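Side-chain contact in putative capsular polysaccharide biosynthesis protein (Streptococcus pneumoniae serotype 4, PDB 6EWJ), which is probably a pyridoxal phosphate-dependent sugar aminotransferase that takes part in teichoic acid biosynthesis: residues Y118-L121 with E122-I125. Numbering follows the deposited sequence.
Sequences YDLL and EQAI
The amide of Q123 meets L120 one turn back along the helix. Q123 CB lies 3.5 Å from the carbonyl O of L120. CG is at the same distance from the carbonyl O of D119, which also accepts the backbone N-H of Q123. CG sits beside the backbone N (chi1 -67°), which turns the chain back along the helix. The extended chi2 (176°) then brings the amide to L120. There CD passes the methyl CD2 of L120, and OE1 comes to 3.7 Å from that methyl. The amide and the methyl make a van der Waals contact, and the two side chains lie obliquely to each other.

The backbone is the short helix 118-124 of the PLP-dependent aminotransferase fold. It packs on the mixed sheet: A124 touches V105 and V107 of strand 103-107, and L121 touches I84 of strand 82-86. E122 N is hydrogen-bonded to Y118 O at 3.1 Å. A124 N donates a hydrogen bond to L120 O at 3.0 Å. The hydrogen bond from I125 N to L121 O is weak.

E122 lays CG against Y118 O at 3.5 Å. Its carboxylate and that of D119 are like charges, and both form salt bridges with R146, which probably offsets their repulsion. On the buried side, L121 CD2 lies in plane at the edge of the Y118 ring. Both side chains pack on L147 of helix 144-153, and Y118 OH is hydrogen-bonded to E115.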
ATOM      1  N   TYR A 118      -4.537   7.688  32.782  1.00 25.16           N
ATOM      2  CA  TYR A 118      -3.081   7.475  32.785  1.00 25.30           C
ATOM      3  C   TYR A 118      -2.612   6.685  33.976  1.00 26.72           C
ATOM      4  O   TYR A 118      -1.484   6.220  33.972  1.00 26.76           O
ATOM      5  CB  TYR A 118      -2.319   8.827  32.626  1.00 25.30           C
ATOM      6  CG  TYR A 118      -2.580   9.427  31.281  1.00 24.11           C
ATOM      7  CD1 TYR A 118      -2.078   8.817  30.134  1.00 23.34           C
ATOM      8  CD2 TYR A 118      -3.397  10.529  31.115  1.00 23.91           C
ATOM      9  CE1 TYR A 118      -2.309   9.321  28.879  1.00 22.37           C
ATOM     10  CE2 TYR A 118      -3.658  11.034  29.836  1.00 23.03           C
ATOM     11  CZ  TYR A 118      -3.111  10.391  28.702  1.00 22.26           C
ATOM     12  OH  TYR A 118      -3.338  10.836  27.392  1.00 20.63           O
ATOM     13  N   ASP A 119      -3.469   6.584  34.999  1.00 28.21           N
ATOM     14  CA  ASP A 119      -3.216   5.715  36.133  1.00 30.09           C
ATOM     15  C   ASP A 119      -3.392   4.288  35.664  1.00 29.34           C
ATOM     16  O   ASP A 119      -2.538   3.443  35.943  1.00 29.63           O
ATOM     17  CB  ASP A 119      -4.182   5.988  37.289  1.00 32.05           C
ATOM     18  CG  ASP A 119      -4.019   7.392  37.869  1.00 34.28           C
ATOM     19  OD1 ASP A 119      -2.858   7.854  38.013  1.00 35.85           O
ATOM     20  OD2 ASP A 119      -5.046   8.011  38.234  1.00 36.69           O
ATOM     21  N   LEU A 120      -4.498   4.036  34.967  1.00 27.92           N
ATOM     22  CA  LEU A 120      -4.734   2.704  34.409  1.00 27.74           C
ATOM     23  C   LEU A 120      -3.674   2.355  33.350  1.00 27.33           C
ATOM     24  O   LEU A 120      -3.290   1.207  33.232  1.00 27.24           O
ATOM     25  CB  LEU A 120      -6.139   2.597  33.832  1.00 27.20           C
ATOM     26  CG  LEU A 120      -7.333   2.623  34.810  1.00 27.66           C
ATOM     27  CD1 LEU A 120      -8.626   2.562  34.020  1.00 27.22           C
ATOM     28  CD2 LEU A 120      -7.290   1.488  35.828  1.00 28.90           C
ATOM     29  N   LEU A 121      -3.188   3.362  32.616  1.00 26.91           N
ATOM     30  CA  LEU A 121      -2.043   3.167  31.689  1.00 27.02           C
ATOM     31  C   LEU A 121      -0.791   2.678  32.403  1.00 28.19           C
ATOM     32  O   LEU A 121      -0.188   1.673  32.005  1.00 27.57           O
ATOM     33  CB  LEU A 121      -1.724   4.462  30.971  1.00 26.84           C
ATOM     34  CG  LEU A 121      -0.477   4.505  30.062  1.00 26.97           C
ATOM     35  CD1 LEU A 121      -0.591   3.436  29.032  1.00 26.18           C
ATOM     36  CD2 LEU A 121      -0.302   5.818  29.381  1.00 26.73           C
ATOM     37  N   GLU A 122      -0.430   3.362  33.504  1.00 29.36           N
ATOM     38  CA  GLU A 122       0.661   2.894  34.377  1.00 31.24           C
ATOM     39  C   GLU A 122       0.486   1.425  34.789  1.00 32.01           C
ATOM     40  O   GLU A 122       1.429   0.625  34.695  1.00 32.15           O
ATOM     41  CB  GLU A 122       0.783   3.752  35.661  1.00 32.80           C
ATOM     42  CG  GLU A 122       1.482   5.066  35.446  1.00 33.54           C
ATOM     43  CD  GLU A 122       1.562   5.907  36.698  1.00 34.93           C
ATOM     44  OE1 GLU A 122       1.349   5.389  37.806  1.00 36.51           O
ATOM     45  OE2 GLU A 122       1.864   7.105  36.589  1.00 35.97           O
ATOM     46  N   GLN A 123      -0.719   1.085  35.246  1.00 32.25           N
ATOM     47  CA  GLN A 123      -1.023  -0.292  35.673  1.00 33.53           C
ATOM     48  C   GLN A 123      -0.884  -1.335  34.559  1.00 32.39           C
ATOM     49  O   GLN A 123      -0.472  -2.439  34.823  1.00 33.14           O
ATOM     50  CB  GLN A 123      -2.439  -0.396  36.206  1.00 34.34           C
ATOM     51  CG  GLN A 123      -2.692   0.339  37.497  1.00 36.00           C
ATOM     52  CD  GLN A 123      -4.151   0.260  37.912  1.00 37.09           C
ATOM     53  OE1 GLN A 123      -4.863  -0.706  37.569  1.00 37.97           O
ATOM     54  NE2 GLN A 123      -4.610   1.260  38.672  1.00 37.41           N
ATOM     55  N   ALA A 124      -1.237  -0.956  33.335  1.00 30.77           N
ATOM     56  CA  ALA A 124      -1.170  -1.860  32.184  1.00 30.01           C
ATOM     57  C   ALA A 124       0.252  -2.130  31.679  1.00 29.89           C
ATOM     58  O   ALA A 124       0.462  -3.095  30.922  1.00 29.66           O
ATOM     59  CB  ALA A 124      -2.012  -1.316  31.043  1.00 28.49           C
ATOM     60  N   ILE A 125       1.218  -1.333  32.109  1.00 30.00           N
ATOM     61  CA  ILE A 125       2.625  -1.520  31.705  1.00 30.61           C
ATOM     62  C   ILE A 125       3.251  -2.774  32.334  1.00 32.06           C
ATOM     63  O   ILE A 125       3.132  -3.016  33.524  1.00 32.38           O
ATOM     64  CB  ILE A 125       3.475  -0.234  31.985  1.00 30.81           C
ATOM     65  CG1 ILE A 125       3.119   0.831  30.959  1.00 29.45           C
ATOM     66  CG2 ILE A 125       4.973  -0.507  31.949  1.00 31.48           C
ATOM     67  CD1 ILE A 125       3.629   2.223  31.264  1.00 29.94           C
TER